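Long-range contact in Syntaxin1 (Monosiga brevicollis, PDB 2XHE), which probably acts as a membrane-anchored SNAP receptor that binds partner SNARE proteins: residues A63-L75 with L86-S98. Residues are numbered along the deposited sequence; the frame is centred on the assembly and turned at random.
Sequences AIEQVAQLHTESL and LNEKLQDTMARIS
Leu90 of helix 80-116 packs its branched end against Val67, Leu70 and His71 of helix 44-72, sharing the contact with Leu70 and Leu86. From CB the chain runs to CG, which sits 3.9 Å from Leu70 CB. There it forks: CD2 lies against Leu70 CB and Val67 CG1 and also stands over the centre of the His71 imidazole, 3.9 Å from the ring centroid and 8° off its normal, a CH-pi contact. Leu90 CD1 lies on the same side of the ring, displaced outward past the ND1-CE1 bond, 3.8 Å from His71 CE1. Met94, extended beyond CG, brings its CE to the edge of the same ring near NE2, which is hydrogen-bonded to Gln158 of helix 131-171. With the imidazole cut back to an alanine, the bond to Gln158 is gone, and a gap is likely to open beside Leu90 CD2 and Met94 CE, leaving the methionine end freer to turn.

Further along, Val67 and Ile97 meet tip to tip, CG2 to CD1 at 3.7 Å, with Ala63 CB against Ile97 CG1. Val67 CG2 also passes Thr93 OG1, which, set between the backbone N and the carbonyl carbon (chi1 60°), bonds back to Leu90 O at 3.1 Å. Leu70 CD1 rests on Lys89 CB (3.4 Å), and Leu86 spreads its methyls between Leu70, Glu73 and Ser74. The segments run antiparallel at 155°, consistent with the three-helix Habc bundle of syntaxins; His71 and Met94 also touch Leu222 of helix 214-237. With largely apolar contacts, burial probably holds the pair together, while His71 NE2 links it to helix 131-171.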
loop_
_atom_site.group_PDB
_atom_site.type_symbol
_atom_site.label_atom_id
_atom_site.label_comp_id
_atom_site.label_asym_id
_atom_site.label_seq_id
_atom_site.Cartn_x
_atom_site.Cartn_y
_atom_site.Cartn_z
ATOM N N ALA B 63 28.531 -7.388 -13.348
ATOM C CA ALA B 63 29.902 -7.298 -12.860
ATOM C C ALA B 63 30.034 -7.656 -11.374
ATOM O O ALA B 63 30.952 -8.372 -10.978
ATOM C CB ALA B 63 30.461 -5.899 -13.126
ATOM N N ILE B 64 29.122 -7.142 -10.557
ATOM C CA ILE B 64 29.132 -7.419 -9.127
ATOM C C ILE B 64 29.069 -8.920 -8.843
ATOM O O ILE B 64 29.836 -9.440 -8.033
ATOM C CB ILE B 64 27.963 -6.684 -8.399
ATOM C CG1 ILE B 64 28.322 -5.217 -8.148
ATOM C CG2 ILE B 64 27.620 -7.362 -7.084
ATOM C CD1 ILE B 64 27.115 -4.318 -8.043
ATOM N N GLU B 65 28.160 -9.616 -9.516
ATOM C CA GLU B 65 27.950 -11.039 -9.252
ATOM C C GLU B 65 29.066 -11.904 -9.837
ATOM O O GLU B 65 29.062 -13.124 -9.684
ATOM C CB GLU B 65 26.576 -11.497 -9.758
ATOM C CG GLU B 65 25.397 -10.657 -9.237
ATOM C CD GLU B 65 25.290 -10.626 -7.712
ATOM O OE1 GLU B 65 25.746 -11.588 -7.053
ATOM O OE2 GLU B 65 24.739 -9.638 -7.172
ATOM N N GLN B 66 30.025 -11.264 -10.497
ATOM C CA GLN B 66 31.202 -11.955 -10.999
ATOM C C GLN B 66 32.386 -11.715 -10.071
ATOM O O GLN B 66 33.234 -12.588 -9.886
ATOM C CB GLN B 66 31.532 -11.498 -12.422
ATOM C CG GLN B 66 30.521 -11.950 -13.474
ATOM C CD GLN B 66 30.534 -11.069 -14.709
ATOM O OE1 GLN B 66 31.499 -10.335 -14.949
ATOM N NE2 GLN B 66 29.457 -11.127 -15.492
ATOM N N VAL B 67 32.445 -10.522 -9.492
ATOM C CA VAL B 67 33.414 -10.249 -8.441
ATOM C C VAL B 67 33.106 -11.166 -7.259
ATOM O O VAL B 67 33.992 -11.533 -6.497
ATOM C CB VAL B 67 33.387 -8.769 -7.996
ATOM C CG1 VAL B 67 34.434 -8.515 -6.935
ATOM C CG2 VAL B 67 33.614 -7.852 -9.186
ATOM N N ALA B 68 31.843 -11.550 -7.119
ATOM C CA ALA B 68 31.446 -12.466 -6.054
ATOM C C ALA B 68 32.223 -13.781 -6.151
ATOM O O ALA B 68 32.904 -14.177 -5.204
ATOM C CB ALA B 68 29.945 -12.718 -6.090
ATOM N N GLN B 69 32.130 -14.448 -7.300
ATOM C CA GLN B 69 32.852 -15.702 -7.520
ATOM C C GLN B 69 34.367 -15.532 -7.439
ATOM O O GLN B 69 35.042 -16.253 -6.703
ATOM C CB GLN B 69 32.480 -16.314 -8.868
ATOM C CG GLN B 69 31.012 -16.630 -9.005
ATOM C CD GLN B 69 30.685 -17.248 -10.344
ATOM O OE1 GLN B 69 31.572 -17.485 -11.166
ATOM N NE2 GLN B 69 29.401 -17.515 -10.574
ATOM N N LEU B 70 34.898 -14.581 -8.199
ATOM C CA LEU B 70 36.339 -14.348 -8.230
ATOM C C LEU B 70 36.955 -14.237 -6.833
ATOM O O LEU B 70 38.139 -14.523 -6.648
ATOM C CB LEU B 70 36.668 -13.102 -9.057
ATOM C CG LEU B 70 36.366 -13.156 -10.555
ATOM C CD1 LEU B 70 36.916 -11.918 -11.247
ATOM C CD2 LEU B 70 36.949 -14.422 -11.174
ATOM N N HIS B 71 36.152 -13.825 -5.857
ATOM C CA HIS B 71 36.618 -13.692 -4.479
ATOM C C HIS B 71 36.640 -15.025 -3.735
ATOM O O HIS B 71 37.670 -15.412 -3.173
ATOM C CB HIS B 71 35.752 -12.697 -3.709
ATOM C CG HIS B 71 36.227 -11.283 -3.805
ATOM N ND1 HIS B 71 37.513 -10.906 -3.478
ATOM C CD2 HIS B 71 35.587 -10.149 -4.175
ATOM C CE1 HIS B 71 37.646 -9.605 -3.652
ATOM N NE2 HIS B 71 36.491 -9.120 -4.076
ATOM N N THR B 72 35.498 -15.713 -3.725
ATOM C CA THR B 72 35.371 -16.989 -3.025
ATOM C C THR B 72 36.147 -18.082 -3.749
ATOM O O THR B 72 36.309 -19.191 -3.236
ATOM C CB THR B 72 33.895 -17.431 -2.879
ATOM O OG1 THR B 72 33.309 -17.607 -4.177
ATOM C CG2 THR B 72 33.089 -16.402 -2.071
ATOM N N GLU B 73 36.624 -17.753 -4.945
ATOM C CA GLU B 73 37.408 -18.676 -5.752
ATOM C C GLU B 73 38.895 -18.557 -5.410
ATOM O O GLU B 73 39.659 -19.508 -5.587
ATOM C CB GLU B 73 37.161 -18.412 -7.241
ATOM C CG GLU B 73 37.649 -19.508 -8.179
ATOM C CD GLU B 73 37.311 -19.226 -9.636
ATOM O OE1 GLU B 73 36.222 -18.668 -9.902
ATOM O OE2 GLU B 73 38.137 -19.566 -10.515
ATOM N N SER B 74 39.302 -17.392 -4.912
ATOM C CA SER B 74 40.679 -17.198 -4.465
ATOM C C SER B 74 40.915 -17.844 -3.101
ATOM O O SER B 74 41.956 -17.641 -2.482
ATOM C CB SER B 74 41.057 -15.714 -4.432
ATOM O OG SER B 74 41.329 -15.222 -5.731
ATOM N N LEU B 75 39.939 -18.617 -2.634
ATOM C CA LEU B 75 40.145 -19.456 -1.463
ATOM C C LEU B 75 40.843 -20.729 -1.919
ATOM O O LEU B 75 40.423 -21.363 -2.889
ATOM C CB LEU B 75 38.821 -19.774 -0.768
ATOM C CG LEU B 75 38.909 -20.645 0.492
ATOM C CD1 LEU B 75 37.854 -20.247 1.523
ATOM C CD2 LEU B 75 38.803 -22.127 0.141
ATOM N N LEU B 86 43.567 -14.798 -10.933
ATOM C CA LEU B 86 42.293 -14.264 -10.466
ATOM C C LEU B 86 42.399 -12.786 -10.095
ATOM O O LEU B 86 41.620 -11.968 -10.582
ATOM C CB LEU B 86 41.760 -15.075 -9.280
ATOM C CG LEU B 86 41.357 -16.522 -9.577
ATOM C CD1 LEU B 86 40.739 -17.165 -8.342
ATOM C CD2 LEU B 86 40.405 -16.596 -10.769
ATOM N N ASN B 87 43.360 -12.445 -9.239
ATOM C CA ASN B 87 43.574 -11.051 -8.857
ATOM C C ASN B 87 43.736 -10.137 -10.077
ATOM O O ASN B 87 43.695 -8.916 -9.955
ATOM C CB ASN B 87 44.784 -10.921 -7.930
ATOM C CG ASN B 87 44.649 -9.762 -6.948
ATOM O OD1 ASN B 87 43.550 -9.259 -6.702
ATOM N ND2 ASN B 87 45.771 -9.344 -6.371
ATOM N N GLU B 88 43.915 -10.741 -11.250
ATOM C CA GLU B 88 44.058 -9.999 -12.502
ATOM C C GLU B 88 42.686 -9.602 -13.040
ATOM O O GLU B 88 42.514 -8.516 -13.602
ATOM C CB GLU B 88 44.800 -10.851 -13.539
ATOM C CG GLU B 88 45.367 -10.079 -14.727
ATOM C CD GLU B 88 46.732 -9.479 -14.437
ATOM O OE1 GLU B 88 47.118 -9.420 -13.248
ATOM O OE2 GLU B 88 47.422 -9.069 -15.395
ATOM N N LYS B 89 41.717 -10.501 -12.876
ATOM C CA LYS B 89 40.328 -10.229 -13.239
ATOM C C LYS B 89 39.683 -9.297 -12.212
ATOM O O LYS B 89 39.059 -8.299 -12.573
ATOM C CB LYS B 89 39.518 -11.532 -13.328
ATOM C CG LYS B 89 39.955 -12.518 -14.406
ATOM C CD LYS B 89 39.009 -13.726 -14.484
ATOM C CE LYS B 89 39.391 -14.671 -15.626
ATOM N NZ LYS B 89 38.446 -15.817 -15.795
ATOM N N LEU B 90 39.837 -9.636 -10.933
ATOM C CA LEU B 90 39.265 -8.852 -9.844
ATOM C C LEU B 90 39.515 -7.363 -10.005
ATOM O O LEU B 90 38.573 -6.580 -10.098
ATOM C CB LEU B 90 39.825 -9.296 -8.492
ATOM C CG LEU B 90 39.221 -10.508 -7.789
ATOM C CD1 LEU B 90 39.959 -10.746 -6.483
ATOM C CD2 LEU B 90 37.738 -10.304 -7.538
ATOM N N GLN B 91 40.782 -6.964 -10.023
ATOM C CA GLN B 91 41.094 -5.543 -10.056
ATOM C C GLN B 91 40.844 -4.980 -11.440
ATOM O O GLN B 91 41.050 -3.792 -11.684
ATOM C CB GLN B 91 42.525 -5.269 -9.594
ATOM C CG GLN B 91 43.602 -5.909 -10.434
ATOM C CD GLN B 91 44.927 -5.955 -9.702
ATOM O OE1 GLN B 91 44.968 -5.868 -8.470
ATOM N NE2 GLN B 91 46.020 -6.090 -10.452
ATOM N N ASP B 92 40.387 -5.840 -12.342
ATOM C CA ASP B 92 40.035 -5.415 -13.688
ATOM C C ASP B 92 38.544 -5.112 -13.754
ATOM O O ASP B 92 38.135 -4.051 -14.225
ATOM C CB ASP B 92 40.428 -6.478 -14.715
ATOM C CG ASP B 92 40.308 -5.982 -16.142
ATOM O OD1 ASP B 92 39.229 -5.462 -16.505
ATOM O OD2 ASP B 92 41.293 -6.116 -16.901
ATOM N N THR B 93 37.733 -6.044 -13.269
ATOM C CA THR B 93 36.299 -5.803 -13.133
ATOM C C THR B 93 36.037 -4.710 -12.097
ATOM O O THR B 93 35.198 -3.843 -12.315
ATOM C CB THR B 93 35.530 -7.085 -12.755
ATOM O OG1 THR B 93 36.021 -7.584 -11.509
ATOM C CG2 THR B 93 35.714 -8.160 -13.820
ATOM N N MET B 94 36.770 -4.754 -10.983
ATOM C CA MET B 94 36.674 -3.745 -9.930
ATOM C C MET B 94 36.850 -2.332 -10.458
ATOM O O MET B 94 36.159 -1.407 -10.036
ATOM C CB MET B 94 37.729 -3.984 -8.850
ATOM C CG MET B 94 37.332 -4.973 -7.769
ATOM S SD MET B 94 38.467 -4.891 -6.374
ATOM C CE MET B 94 38.019 -6.393 -5.513
ATOM N N ALA B 95 37.800 -2.169 -11.365
ATOM C CA ALA B 95 38.104 -0.870 -11.941
ATOM C C ALA B 95 37.025 -0.465 -12.919
ATOM O O ALA B 95 36.770 0.720 -13.112
ATOM C CB ALA B 95 39.443 -0.913 -12.637
ATOM N N ARG B 96 36.405 -1.451 -13.556
ATOM C CA ARG B 96 35.313 -1.154 -14.470
ATOM C C ARG B 96 34.065 -0.731 -13.696
ATOM O O ARG B 96 33.449 0.292 -13.996
ATOM C CB ARG B 96 35.008 -2.340 -15.382
ATOM C CG ARG B 96 34.028 -1.984 -16.500
ATOM C CD ARG B 96 34.410 -2.625 -17.825
ATOM N NE ARG B 96 34.930 -3.974 -17.627
ATOM C CZ ARG B 96 34.184 -5.015 -17.262
ATOM N NH1 ARG B 96 32.865 -4.863 -17.050
ATOM N NH2 ARG B 96 34.760 -6.209 -17.099
ATOM N N ILE B 97 33.707 -1.529 -12.696
ATOM C CA ILE B 97 32.586 -1.225 -11.825
ATOM C C ILE B 97 32.746 0.179 -11.268
ATOM O O ILE B 97 31.777 0.915 -11.109
ATOM C CB ILE B 97 32.488 -2.245 -10.684
ATOM C CG1 ILE B 97 32.200 -3.629 -11.269
ATOM C CG2 ILE B 97 31.411 -1.816 -9.657
ATOM C CD1 ILE B 97 31.986 -4.715 -10.258
ATOM N N SER B 98 33.985 0.546 -10.991
ATOM C CA SER B 98 34.304 1.879 -10.520
ATOM C C SER B 98 34.141 2.939 -11.621
ATOM O O SER B 98 33.488 3.961 -11.416
ATOM C CB SER B 98 35.719 1.884 -9.938
ATOM O OG SER B 98 36.208 3.201 -9.793
#